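Uncharacterized novel protein (PDB 3FJV) is of unknown function, belongs to the DUF3501 family and combines an antiparallel sheet with flanking helices in a two-chain assembly. Local coordinates at residues M2-T5 and R6-L10; E13-A16 and K17-Q21; A24-I27 and A28-R32; I51-Q54 and I55-L59; G69-A72 and E73-A76. All blocks are in the same frame, centred on the assembly; numbering follows the deposited sequence.

Contact 1 (M2-T5 and R6-L10); sequences MTLT and RDSLL
Two first torsions set up this turn: Thr-5, with chi1 at 79°, lodges OG1 between its own backbone N and carbonyl carbon, while Ser-8, with chi1 at -45°, swings OG to the side of its backbone N, which puts it within bonding distance of Thr-5 N. The result is a pair of bonds between Thr-5 and Ser-8 that run in opposite directions. Thr-5 N donates to Ser-8 OG at 2.9 Å, and the angle of 172° at the hydrogen shows that this bond is nearly straight. In return Ser-8 N donates to Thr-5 O at 2.8 Å. Arg-6 and Asp-7, both with helical backbone angles, occupy the corners of this type I turn. The next turn repeats it through Leu-9 N to Arg-6 O at 3.3 Å, which makes residues 6-8 a short 3-10 segment. Thr-5 OG1 adds a weak bond from Asp-7 N at 3.1 Å, the bond that defines an ST turn. Leu-4 supplies the apolar part of the contact, its CD2 branch resting on Ser-8 CB at 3.6 Å.

The polar bonds thus fold the N-terminal stretch just before helix 12-30. Leu-4 and Leu-9 bridge two other helices, both reaching Ile-55 of helix 48-62, Leu-4 also touching Leu-74, and Leu-9 Ile-70, on helix 67-77. Ser-8 O also takes a hydrogen bond from Arg-52 NE, which ties the turn to helix 48-62.

Contact 2 (E13-A16 and K17-Q21); sequences EAYA and KVRRQ
Val-18 N has two acceptors one turn back. The shorter bond goes to Tyr-15 O at 2.9 Å, with the donor well above the carbonyl plane, and a weak one reaches Ala-14 O at 3.4 Å. Lys-17 N makes a weak bond to Glu-13 O at 3.3 Å. At Arg-20 the regular pattern opens: water 1 donates to Ala-16 O at 3.0 Å and accepts from Arg-20 N at 3.1 Å, taking the place of the direct backbone bond.

On the outer side, Glu-13 and Lys-17 run alongside each other in the same direction. Their salt bridge is weak, with OE2 and NZ 3.5 Å apart. On the inner side, Arg-19 CB sits over one face of the Tyr-15 ring, a CH-pi contact of 4.3 Å to the centroid, and Arg-19 CG comes to 3.6 Å from Tyr-15 CE2. Tyr-15 has CG anti to its backbone N (chi1 -176°), which lays the ring along the helix beneath Arg-19. Glu-57 of helix 48-62 is the partner of Tyr-15 OH, by a hydrogen bond, and of Arg-19 NH2, by a salt bridge. Mixed i+3 and i+4 bonding with an inserted water is characteristic of a hydrated kink in an alpha-helix, here in helix 12-30.

Contact 3 (A24-I27 and A28-R32); sequences ARVI and AHKKR
Val-26 and Lys-30 meet one helical turn apart, in an i to i+4 contact on the last turns of helix 12-30, mostly at the surface. The evidence is a regular ladder of backbone bonds. Ala-28 N reaches Ala-24 O at 3.1 Å, His-29 N reaches Arg-25 O at 3.0 Å, and Lys-30 N reaches Val-26 O at 2.9 Å.

Over the Val-26 carbonyl passes the Lys-30 side chain. Its chi1 of -74° places CG beside its own backbone N, and CG comes within 3.3 Å of Val-26 O. Beyond CG the chain is extended, and CE arrives at Val-26 CG1, 3.7 Å away, the two side chains lying at a slant to each other. It is therefore the aliphatic part of the lysine, not its ammonium group, that packs on the valine.

The bonding pattern shifts at Lys-30, whose N makes a second, weak bond to Ile-27 O. After it, Lys-31 N bonds to Ala-28 O at 3.2 Å and Arg-32 N to His-29 O at 2.9 Å. Here the bonding passes from i+4 to i+3, as in a 3-10 turn.

His-29 sends its imidazole away from the preceding turn, and its NE2 is hydrogen-bonded to Asp-47. Arg-25 is salt-bridged to Glu-22 of its own helix. Beyond these residues, Val-26 packs on Tyr-53 of helix 48-62, and Arg-32 forms a salt bridge with Asp-184 at helix 183-190.

Contact 4 (I51-Q54 and I55-L59); sequences IRYQ and IHEML
Tyr-53 and Glu-57 meet face-on: the aliphatic CG of Glu-57 stands over one face of the ring, 3.7 Å from its centroid and 19° off the normal. The Glu-57 chain bends at chi2, which lays the carboxylate over the phenol end of the same face, its plane 22° from the ring's. Arg-52 and His-56 pair differently. CE1 of the imidazole points at the centre of the flat guanidinium, 3.6 Å from CZ, and the planes are 74° apart, an edge-on approach to the guanidinium face. Arg-52 holds CG anti to its backbone N and stays extended as far as NE, which carries the guanidinium along the helix to present its face to the imidazole edge. A third pair, Ile-51 CG2 and Ile-55 CD1, makes a looser apolar contact at 4.0 Å. The i to i+4 backbone bonds, such as His-56 N to Arg-52 O at 2.8 Å, are regular here.

The three pairs look out in different directions from helix 48-62. Tyr-53 OH bonds to His-23 of helix 12-30, where the partners of Glu-57 also lie. The His-56 ring stacks with Tyr-15, and its NE2 bonds to Leu-10 N of the N-terminal loop. Met-58 packs on Glu-73 of helix 67-77 and on Gln-100 of the second subunit.

Contact 5 (G69-A72 and E73-A76); sequences GIQA and ELDA
The amide of Gln-71 and the carboxylate of Asp-75 are the flat groups of this contact, with their planes 47° apart. NE2 of Gln-71 donates to OD1 of Asp-75 at 2.9 Å. The acceptor lies in the plane of the amide, but the carboxylate is met from above, with the donor 41° out of its plane. To one side of the amide plane lies Leu-74 CD1, 3.9 Å from Gln-71 OE1, so a methyl group packs against the amide while the amide N-H reaches the acid. A bend at chi2 (56°) folds the Gln-71 chain along the helix and brings NE2 to the next turn. OE1 takes a weak hydrogen bond from Arg-6 in the N-terminal loop, so each end of the amide has a polar partner.

On another side of the helix, water 2 donates to Gly-69 O at 2.7 Å and to Glu-73 OE2 at 2.6 Å. Gly-69 O accepts from Glu-73 N as well, at 3.3 Å, and so is gripped twice. Glu-73 is buried, and its OE2 is also salt-bridged to Arg-107 of the second subunit, which would offset its charge. Ile-70 O receives Leu-74 N at 3.1 Å and a weak second bond from Glu-73 N.

Ala-72 and Ala-76 pack on Arg-107 and Ala-103 of the second subunit, whereas the apolar Ile-70 and Leu-74 face the N-terminal loop. The Gln-71 to Asp-75 bond is an ordinary i to i+4 side-chain bond, on a helix, 67-77, packed between its own chain and the dimer partner.

From the N terminus, contact 1 closes the turn that precedes helix 12-30, contacts 2 and 3 lie in turn along that helix, contact 4 belongs to helix 48-62 and contact 5 to helix 67-77. Each closes within its own stretch, so they follow in series and none nests or crosses. Contact 4 is the hub, touching all four others: contact 2 by a salt bridge between helices 12-30 and 48-62, contact 3 by a valine-tyrosine touch. Contacts 1 and 5 meet it on its other sides and also touch each other, joining the N-terminal loop to helix 67-77; contact 1 also touches contact 2. Contacts 4 and 5 both reach the second subunit.

Contact 1 (M2-T5 and R6-L10)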
loop_
_atom_site.group_PDB
_atom_site.type_symbol
_atom_site.label_atom_id
_atom_site.label_comp_id
_atom_site.label_asym_id
_atom_site.label_seq_id
_atom_site.Cartn_x
_atom_site.Cartn_y
_atom_site.Cartn_z
HETATM N N MSE A 2 -14.035 -16.722 18.553
HETATM C CA MSE A 2 -12.926 -15.981 19.186
HETATM C C MSE A 2 -13.058 -14.446 19.063
HETATM O O MSE A 2 -13.587 -13.930 18.065
HETATM C CB MSE A 2 -11.581 -16.449 18.579
HETATM C CG MSE A 2 -10.629 -15.328 18.084
HETATM SE SE MSE A 2 -10.710 -15.005 16.158
HETATM C CE MSE A 2 -12.506 -15.759 15.801
ATOM N N THR A 3 -12.603 -13.748 20.112
ATOM C CA THR A 3 -11.872 -12.474 19.977
ATOM C C THR A 3 -10.462 -12.747 20.585
ATOM O O THR A 3 -10.212 -13.838 21.131
ATOM C CB THR A 3 -12.570 -11.294 20.694
ATOM N N LEU A 4 -9.529 -11.813 20.452
ATOM C CA LEU A 4 -8.198 -12.019 21.002
ATOM C C LEU A 4 -7.932 -10.857 21.913
ATOM O O LEU A 4 -8.374 -9.742 21.623
ATOM C CB LEU A 4 -7.133 -12.029 19.901
ATOM C CG LEU A 4 -7.018 -13.196 18.933
ATOM C CD1 LEU A 4 -5.936 -12.874 17.922
ATOM C CD2 LEU A 4 -6.745 -14.524 19.679
ATOM N N THR A 5 -7.188 -11.116 22.976
ATOM C CA THR A 5 -6.797 -10.127 23.967
ATOM C C THR A 5 -5.287 -10.202 24.145
ATOM O O THR A 5 -4.649 -11.132 23.616
ATOM C CB THR A 5 -7.469 -10.466 25.318
ATOM O OG1 THR A 5 -6.742 -11.525 25.939
ATOM C CG2 THR A 5 -8.924 -10.920 25.097
ATOM N N ARG A 6 -4.696 -9.281 24.901
ATOM C CA ARG A 6 -3.242 -9.331 25.141
ATOM C C ARG A 6 -2.816 -10.677 25.746
ATOM O O ARG A 6 -1.725 -11.162 25.484
ATOM C CB ARG A 6 -2.763 -8.154 26.020
ATOM C CG ARG A 6 -2.784 -6.799 25.311
ATOM C CD ARG A 6 -1.968 -5.761 26.072
ATOM N NE ARG A 6 -2.467 -5.536 27.434
ATOM C CZ ARG A 6 -3.503 -4.761 27.753
ATOM N NH1 ARG A 6 -4.199 -4.103 26.818
ATOM N NH2 ARG A 6 -3.851 -4.642 29.031
ATOM N N ASP A 7 -3.686 -11.286 26.546
ATOM C CA ASP A 7 -3.406 -12.614 27.137
ATOM C C ASP A 7 -3.505 -13.786 26.169
ATOM O O ASP A 7 -3.099 -14.903 26.493
ATOM C CB ASP A 7 -4.371 -12.862 28.280
ATOM C CG ASP A 7 -4.241 -11.831 29.355
ATOM O OD1 ASP A 7 -3.106 -11.283 29.536
ATOM O OD2 ASP A 7 -5.280 -11.567 29.998
ATOM N N SER A 8 -4.042 -13.540 24.993
ATOM C CA SER A 8 -4.076 -14.563 23.956
ATOM C C SER A 8 -2.747 -14.687 23.206
ATOM O O SER A 8 -2.574 -15.615 22.419
ATOM C CB SER A 8 -5.173 -14.230 22.937
ATOM O OG SER A 8 -6.354 -13.843 23.598
ATOM N N LEU A 9 -1.839 -13.731 23.419
ATOM C CA LEU A 9 -0.599 -13.640 22.676
ATOM C C LEU A 9 0.599 -14.117 23.474
ATOM O O LEU A 9 0.662 -13.983 24.681
ATOM C CB LEU A 9 -0.354 -12.181 22.304
ATOM C CG LEU A 9 -1.440 -11.455 21.531
ATOM C CD1 LEU A 9 -1.017 -9.996 21.264
ATOM C CD2 LEU A 9 -1.730 -12.205 20.218
ATOM N N LEU A 10 1.551 -14.700 22.782
ATOM C CA LEU A 10 2.837 -15.003 23.350
ATOM C C LEU A 10 3.656 -13.727 23.515
ATOM O O LEU A 10 3.456 -12.715 22.828
ATOM C CB LEU A 10 3.575 -15.998 22.442
ATOM C CG LEU A 10 2.891 -17.344 22.230
ATOM C CD1 LEU A 10 3.733 -18.218 21.361
ATOM C CD2 LEU A 10 2.575 -18.046 23.562
#

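Contact 2 (E13-A16 and K17-Q21)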
loop_
_atom_site.group_PDB
_atom_site.type_symbol
_atom_site.label_atom_id
_atom_site.label_comp_id
_atom_site.label_asym_id
_atom_site.label_seq_id
_atom_site.Cartn_x
_atom_site.Cartn_y
_atom_site.Cartn_z
ATOM N N GLU A 13 9.659 -13.220 23.501
ATOM C CA GLU A 13 10.558 -14.307 23.791
ATOM C C GLU A 13 9.966 -15.675 23.469
ATOM O O GLU A 13 10.649 -16.536 22.896
ATOM C CB GLU A 13 10.946 -14.244 25.291
ATOM C CG GLU A 13 11.677 -15.462 25.789
ATOM C CD GLU A 13 12.047 -15.392 27.257
ATOM O OE1 GLU A 13 11.767 -14.372 27.930
ATOM O OE2 GLU A 13 12.620 -16.393 27.719
ATOM N N ALA A 14 8.723 -15.892 23.900
ATOM C CA ALA A 14 8.062 -17.164 23.694
ATOM C C ALA A 14 7.766 -17.345 22.194
ATOM O O ALA A 14 7.960 -18.442 21.663
ATOM C CB ALA A 14 6.783 -17.269 24.537
ATOM N N TYR A 15 7.330 -16.290 21.494
ATOM C CA TYR A 15 7.096 -16.448 20.033
ATOM C C TYR A 15 8.365 -16.763 19.250
ATOM O O TYR A 15 8.361 -17.620 18.358
ATOM C CB TYR A 15 6.354 -15.241 19.407
ATOM C CG TYR A 15 6.045 -15.459 17.956
ATOM C CD1 TYR A 15 5.055 -16.370 17.575
ATOM C CD2 TYR A 15 6.724 -14.790 16.955
ATOM C CE1 TYR A 15 4.770 -16.602 16.264
ATOM C CE2 TYR A 15 6.440 -15.026 15.613
ATOM C CZ TYR A 15 5.457 -15.937 15.282
ATOM O OH TYR A 15 5.148 -16.170 13.959
ATOM N N ALA A 16 9.471 -16.083 19.578
ATOM C CA ALA A 16 10.695 -16.281 18.836
ATOM C C ALA A 16 11.131 -17.720 18.941
ATOM O O ALA A 16 11.637 -18.252 17.982
ATOM C CB ALA A 16 11.874 -15.299 19.319
ATOM N N LYS A 17 10.908 -18.339 20.103
ATOM C CA LYS A 17 11.220 -19.761 20.302
ATOM C C LYS A 17 10.390 -20.681 19.402
ATOM O O LYS A 17 10.888 -21.725 18.994
ATOM C CB LYS A 17 11.081 -20.170 21.780
ATOM C CG LYS A 17 12.247 -19.658 22.652
ATOM C CD LYS A 17 12.007 -19.839 24.157
ATOM C CE LYS A 17 13.305 -19.782 24.979
ATOM N NZ LYS A 17 13.901 -18.436 25.195
ATOM N N VAL A 18 9.165 -20.295 19.030
ATOM C CA VAL A 18 8.359 -21.180 18.170
ATOM C C VAL A 18 8.154 -20.647 16.726
ATOM O O VAL A 18 7.383 -21.204 15.962
ATOM C CB VAL A 18 6.973 -21.525 18.825
ATOM C CG1 VAL A 18 7.152 -22.363 20.122
ATOM C CG2 VAL A 18 6.088 -20.272 19.073
ATOM N N ARG A 19 8.815 -19.550 16.365
ATOM C CA ARG A 19 8.467 -18.835 15.130
ATOM C C ARG A 19 8.589 -19.676 13.868
ATOM O O ARG A 19 7.691 -19.701 13.046
ATOM C CB ARG A 19 9.271 -17.565 15.016
ATOM C CG ARG A 19 9.022 -16.749 13.729
ATOM C CD ARG A 19 9.828 -15.465 13.783
ATOM N NE ARG A 19 9.403 -14.581 12.727
ATOM C CZ ARG A 19 10.188 -13.905 11.915
ATOM N NH1 ARG A 19 11.536 -13.926 12.027
ATOM N NH2 ARG A 19 9.602 -13.137 11.011
ATOM N N ARG A 20 9.681 -20.398 13.710
ATOM C CA ARG A 20 9.856 -21.190 12.528
ATOM C C ARG A 20 8.793 -22.281 12.434
ATOM O O ARG A 20 8.275 -22.567 11.379
ATOM C CB ARG A 20 11.269 -21.829 12.508
ATOM C CG ARG A 20 12.273 -21.155 11.562
ATOM C CD ARG A 20 13.467 -22.105 11.255
ATOM N NE ARG A 20 13.115 -23.519 10.929
ATOM C CZ ARG A 20 12.653 -24.000 9.750
ATOM N NH1 ARG A 20 12.425 -23.197 8.706
ATOM N NH2 ARG A 20 12.388 -25.315 9.611
ATOM N N GLN A 21 8.485 -22.901 13.551
ATOM C CA GLN A 21 7.424 -23.900 13.600
ATOM C C GLN A 21 6.046 -23.311 13.268
ATOM O O GLN A 21 5.207 -23.936 12.584
ATOM C CB GLN A 21 7.475 -24.515 15.002
ATOM C CG GLN A 21 6.539 -25.657 15.290
ATOM C CD GLN A 21 6.756 -26.238 16.699
ATOM O OE1 GLN A 21 6.689 -25.519 17.703
ATOM N NE2 GLN A 21 7.001 -27.547 16.770
HETATM O O HOH W 1 11.870 -20.453 15.970
#

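Contact 3 (A24-I27 and A28-R32)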
loop_
_atom_site.group_PDB
_atom_site.type_symbol
_atom_site.label_atom_id
_atom_site.label_comp_id
_atom_site.label_asym_id
_atom_site.label_seq_id
_atom_site.Cartn_x
_atom_site.Cartn_y
_atom_site.Cartn_z
ATOM N N ALA A 24 5.466 -22.662 9.416
ATOM C CA ALA A 24 5.009 -23.942 8.808
ATOM C C ALA A 24 3.561 -24.343 9.207
ATOM O O ALA A 24 2.754 -24.740 8.349
ATOM C CB ALA A 24 6.001 -25.108 9.069
ATOM N N ARG A 25 3.227 -24.220 10.472
ATOM C CA ARG A 25 1.884 -24.567 10.939
ATOM C C ARG A 25 0.840 -23.709 10.240
ATOM O O ARG A 25 -0.226 -24.189 9.808
ATOM C CB ARG A 25 1.765 -24.387 12.447
ATOM C CG ARG A 25 0.501 -24.969 13.019
ATOM C CD ARG A 25 0.474 -24.890 14.515
ATOM N NE ARG A 25 0.434 -23.519 15.018
ATOM C CZ ARG A 25 -0.687 -22.815 15.196
ATOM N NH1 ARG A 25 -1.865 -23.332 14.887
ATOM N NH2 ARG A 25 -0.616 -21.582 15.680
ATOM N N VAL A 26 1.124 -22.434 10.106
ATOM C CA VAL A 26 0.152 -21.500 9.564
ATOM C C VAL A 26 0.045 -21.645 8.036
ATOM O O VAL A 26 -1.041 -21.597 7.480
ATOM C CB VAL A 26 0.503 -20.041 10.012
ATOM C CG1 VAL A 26 -0.281 -18.981 9.243
ATOM C CG2 VAL A 26 0.346 -19.906 11.543
ATOM N N ILE A 27 1.161 -21.829 7.334
ATOM C CA ILE A 27 1.116 -22.211 5.931
ATOM C C ILE A 27 0.194 -23.404 5.664
ATOM O O ILE A 27 -0.626 -23.361 4.759
ATOM C CB ILE A 27 2.570 -22.521 5.374
ATOM C CG1 ILE A 27 3.302 -21.183 5.108
ATOM C CG2 ILE A 27 2.516 -23.389 4.047
ATOM C CD1 ILE A 27 4.844 -21.319 4.764
ATOM N N ALA A 28 0.322 -24.463 6.470
ATOM C CA ALA A 28 -0.498 -25.639 6.334
ATOM C C ALA A 28 -1.972 -25.264 6.559
ATOM O O ALA A 28 -2.851 -25.700 5.805
ATOM C CB ALA A 28 -0.072 -26.730 7.326
ATOM N N HIS A 29 -2.231 -24.495 7.598
ATOM C CA HIS A 29 -3.602 -24.058 7.903
ATOM C C HIS A 29 -4.211 -23.278 6.731
ATOM O O HIS A 29 -5.401 -23.445 6.401
ATOM C CB HIS A 29 -3.667 -23.232 9.188
ATOM C CG HIS A 29 -5.060 -22.833 9.582
ATOM N ND1 HIS A 29 -5.961 -23.726 10.139
ATOM C CD2 HIS A 29 -5.717 -21.645 9.487
ATOM C CE1 HIS A 29 -7.111 -23.104 10.363
ATOM N NE2 HIS A 29 -6.993 -21.840 9.979
ATOM N N LYS A 30 -3.413 -22.426 6.117
ATOM C CA LYS A 30 -3.933 -21.526 5.097
ATOM C C LYS A 30 -4.379 -22.269 3.839
ATOM O O LYS A 30 -5.076 -21.721 3.011
ATOM C CB LYS A 30 -2.918 -20.426 4.745
ATOM C CG LYS A 30 -2.719 -19.331 5.732
ATOM C CD LYS A 30 -1.638 -18.381 5.243
ATOM C CE LYS A 30 -1.442 -17.245 6.169
ATOM N NZ LYS A 30 -0.522 -16.240 5.641
ATOM N N LYS A 31 -3.979 -23.532 3.674
ATOM C CA LYS A 31 -4.516 -24.348 2.592
ATOM C C LYS A 31 -6.000 -24.522 2.683
ATOM O O LYS A 31 -6.653 -24.776 1.662
ATOM C CB LYS A 31 -3.789 -25.744 2.523
ATOM C CG LYS A 31 -2.356 -25.519 2.083
ATOM C CD LYS A 31 -1.485 -26.765 2.079
ATOM C CE LYS A 31 -0.032 -26.376 1.783
ATOM N NZ LYS A 31 0.984 -27.477 2.025
ATOM N N ARG A 32 -6.583 -24.391 3.883
ATOM C CA ARG A 32 -8.045 -24.432 4.001
ATOM C C ARG A 32 -8.738 -23.077 3.942
ATOM O O ARG A 32 -9.947 -22.997 4.154
ATOM C CB ARG A 32 -8.395 -25.074 5.347
ATOM C CG ARG A 32 -7.754 -26.465 5.470
ATOM C CD ARG A 32 -8.507 -27.370 6.444
ATOM N NE ARG A 32 -9.881 -27.614 6.011
ATOM C CZ ARG A 32 -10.911 -27.792 6.837
ATOM N NH1 ARG A 32 -10.747 -27.747 8.177
ATOM N NH2 ARG A 32 -12.108 -28.013 6.329
#

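Contact 4 (I51-Q54 and I55-L59)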
loop_
_atom_site.group_PDB
_atom_site.type_symbol
_atom_site.label_atom_id
_atom_site.label_comp_id
_atom_site.label_asym_id
_atom_site.label_seq_id
_atom_site.Cartn_x
_atom_site.Cartn_y
_atom_site.Cartn_z
ATOM N N ILE A 51 -4.939 -14.726 12.123
ATOM C CA ILE A 51 -4.866 -13.384 12.738
ATOM C C ILE A 51 -3.799 -13.353 13.857
ATOM O O ILE A 51 -2.949 -12.478 13.871
ATOM C CB ILE A 51 -6.268 -12.880 13.230
ATOM C CG1 ILE A 51 -7.237 -12.766 12.035
ATOM C CG2 ILE A 51 -6.097 -11.450 13.880
ATOM C CD1 ILE A 51 -8.728 -12.593 12.411
ATOM N N ARG A 52 -3.831 -14.332 14.762
ATOM C CA ARG A 52 -2.841 -14.475 15.837
ATOM C C ARG A 52 -1.403 -14.492 15.305
ATOM O O ARG A 52 -0.523 -13.805 15.854
ATOM C CB ARG A 52 -3.166 -15.720 16.652
ATOM C CG ARG A 52 -2.445 -15.924 17.925
ATOM C CD ARG A 52 -3.233 -16.847 18.854
ATOM N NE ARG A 52 -2.457 -17.120 20.051
ATOM C CZ ARG A 52 -1.529 -18.062 20.166
ATOM N NH1 ARG A 52 -1.310 -18.928 19.179
ATOM N NH2 ARG A 52 -0.816 -18.163 21.276
ATOM N N TYR A 53 -1.190 -15.215 14.224
ATOM C CA TYR A 53 0.089 -15.248 13.540
ATOM C C TYR A 53 0.503 -13.869 13.022
ATOM O O TYR A 53 1.626 -13.430 13.238
ATOM C CB TYR A 53 0.021 -16.211 12.368
ATOM C CG TYR A 53 1.253 -16.246 11.503
ATOM C CD1 TYR A 53 2.417 -16.838 11.967
ATOM C CD2 TYR A 53 1.266 -15.710 10.232
ATOM C CE1 TYR A 53 3.578 -16.879 11.209
ATOM C CE2 TYR A 53 2.427 -15.795 9.416
ATOM C CZ TYR A 53 3.569 -16.374 9.918
ATOM O OH TYR A 53 4.718 -16.489 9.169
ATOM N N GLN A 54 -0.406 -13.171 12.342
ATOM C CA GLN A 54 -0.029 -11.888 11.843
ATOM C C GLN A 54 0.372 -10.959 12.984
ATOM O O GLN A 54 1.295 -10.159 12.823
ATOM C CB GLN A 54 -1.157 -11.267 11.008
ATOM C CG GLN A 54 -1.225 -11.853 9.607
ATOM C CD GLN A 54 -2.478 -11.474 8.876
ATOM O OE1 GLN A 54 -3.453 -12.280 8.776
ATOM N NE2 GLN A 54 -2.500 -10.266 8.382
ATOM N N ILE A 55 -0.380 -10.991 14.075
ATOM C CA ILE A 55 -0.069 -10.134 15.237
ATOM C C ILE A 55 1.280 -10.521 15.810
ATOM O O ILE A 55 2.146 -9.679 16.036
ATOM C CB ILE A 55 -1.166 -10.147 16.333
ATOM C CG1 ILE A 55 -2.484 -9.571 15.813
ATOM C CG2 ILE A 55 -0.689 -9.351 17.563
ATOM C CD1 ILE A 55 -3.672 -10.005 16.647
ATOM N N HIS A 56 1.501 -11.812 15.995
ATOM C CA HIS A 56 2.792 -12.264 16.477
ATOM C C HIS A 56 3.947 -11.767 15.566
ATOM O O HIS A 56 5.004 -11.295 16.043
ATOM C CB HIS A 56 2.803 -13.792 16.577
ATOM C CG HIS A 56 2.107 -14.350 17.792
ATOM N ND1 HIS A 56 1.543 -15.604 17.792
ATOM C CD2 HIS A 56 1.981 -13.883 19.053
ATOM C CE1 HIS A 56 1.099 -15.887 19.008
ATOM N NE2 HIS A 56 1.359 -14.868 19.793
ATOM N N GLU A 57 3.739 -11.869 14.265
ATOM C CA GLU A 57 4.715 -11.460 13.277
ATOM C C GLU A 57 5.006 -9.945 13.334
ATOM O O GLU A 57 6.166 -9.518 13.391
ATOM C CB GLU A 57 4.262 -11.902 11.870
ATOM C CG GLU A 57 4.577 -13.380 11.506
ATOM C CD GLU A 57 6.052 -13.664 11.516
ATOM O OE1 GLU A 57 6.772 -13.036 10.713
ATOM O OE2 GLU A 57 6.512 -14.460 12.353
HETATM N N MSE A 58 3.959 -9.153 13.443
HETATM C CA MSE A 58 4.145 -7.728 13.579
HETATM C C MSE A 58 4.931 -7.355 14.836
HETATM O O MSE A 58 5.890 -6.582 14.766
HETATM C CB MSE A 58 2.801 -6.991 13.617
HETATM C CG MSE A 58 2.923 -5.409 13.702
HETATM SE SE MSE A 58 3.430 -4.516 12.106
HETATM C CE MSE A 58 1.657 -4.078 11.381
ATOM N N LEU A 59 4.492 -7.889 15.971
ATOM C CA LEU A 59 5.172 -7.668 17.234
ATOM C C LEU A 59 6.637 -8.100 17.169
ATOM O O LEU A 59 7.519 -7.358 17.632
ATOM C CB LEU A 59 4.445 -8.358 18.386
ATOM C CG LEU A 59 2.979 -7.959 18.623
ATOM C CD1 LEU A 59 2.311 -8.841 19.702
ATOM C CD2 LEU A 59 2.831 -6.461 18.936
#

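Contact 5 (G69-A72 and E73-A76)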
loop_
_atom_site.group_PDB
_atom_site.type_symbol
_atom_site.label_atom_id
_atom_site.label_comp_id
_atom_site.label_asym_id
_atom_site.label_seq_id
_atom_site.Cartn_x
_atom_site.Cartn_y
_atom_site.Cartn_z
ATOM N N GLY A 69 1.307 -0.555 22.940
ATOM C CA GLY A 69 1.751 -0.970 21.608
ATOM C C GLY A 69 1.218 -2.326 21.183
ATOM O O GLY A 69 0.846 -2.521 20.017
ATOM N N ILE A 70 1.224 -3.278 22.105
ATOM C CA ILE A 70 0.557 -4.563 21.848
ATOM C C ILE A 70 -0.926 -4.322 21.547
ATOM O O ILE A 70 -1.455 -4.815 20.568
ATOM C CB ILE A 70 0.715 -5.568 23.021
ATOM C CG1 ILE A 70 2.206 -5.933 23.195
ATOM C CG2 ILE A 70 -0.158 -6.792 22.757
ATOM C CD1 ILE A 70 2.616 -6.422 24.576
ATOM N N GLN A 71 -1.601 -3.537 22.383
ATOM C CA GLN A 71 -3.040 -3.307 22.196
ATOM C C GLN A 71 -3.333 -2.667 20.855
ATOM O O GLN A 71 -4.327 -3.014 20.211
ATOM C CB GLN A 71 -3.649 -2.437 23.315
ATOM C CG GLN A 71 -5.202 -2.428 23.330
ATOM C CD GLN A 71 -5.779 -3.835 23.425
ATOM O OE1 GLN A 71 -5.421 -4.574 24.329
ATOM N NE2 GLN A 71 -6.692 -4.197 22.503
ATOM N N ALA A 72 -2.456 -1.766 20.421
ATOM C CA ALA A 72 -2.629 -1.063 19.157
ATOM C C ALA A 72 -2.558 -2.044 17.970
ATOM O O ALA A 72 -3.253 -1.852 16.981
ATOM C CB ALA A 72 -1.588 0.067 19.017
ATOM N N GLU A 73 -1.722 -3.086 18.060
ATOM C CA GLU A 73 -1.723 -4.073 16.983
ATOM C C GLU A 73 -2.961 -4.947 17.024
ATOM O O GLU A 73 -3.530 -5.243 15.986
ATOM C CB GLU A 73 -0.472 -4.954 16.999
ATOM C CG GLU A 73 0.863 -4.221 16.927
ATOM C CD GLU A 73 0.956 -3.257 15.747
ATOM O OE1 GLU A 73 0.231 -3.421 14.721
ATOM O OE2 GLU A 73 1.769 -2.319 15.855
ATOM N N LEU A 74 -3.397 -5.378 18.215
ATOM C CA LEU A 74 -4.681 -6.109 18.333
ATOM C C LEU A 74 -5.826 -5.318 17.681
ATOM O O LEU A 74 -6.680 -5.852 16.917
ATOM C CB LEU A 74 -4.979 -6.376 19.822
ATOM C CG LEU A 74 -4.314 -7.605 20.477
ATOM C CD1 LEU A 74 -4.379 -7.485 21.992
ATOM C CD2 LEU A 74 -4.952 -8.949 20.032
ATOM N N ASP A 75 -5.858 -4.014 17.955
ATOM C CA ASP A 75 -6.968 -3.190 17.478
ATOM C C ASP A 75 -6.822 -2.964 15.987
ATOM O O ASP A 75 -7.802 -2.905 15.275
ATOM C CB ASP A 75 -6.985 -1.834 18.170
ATOM C CG ASP A 75 -7.325 -1.908 19.647
ATOM O OD1 ASP A 75 -7.789 -2.947 20.112
ATOM O OD2 ASP A 75 -7.124 -0.896 20.359
ATOM N N ALA A 76 -5.582 -2.887 15.478
ATOM C CA ALA A 76 -5.376 -2.701 14.046
ATOM C C ALA A 76 -5.852 -3.902 13.208
ATOM O O ALA A 76 -6.310 -3.733 12.037
ATOM C CB ALA A 76 -3.912 -2.418 13.732
HETATM O O HOH W 2 2.024 -0.946 18.106
#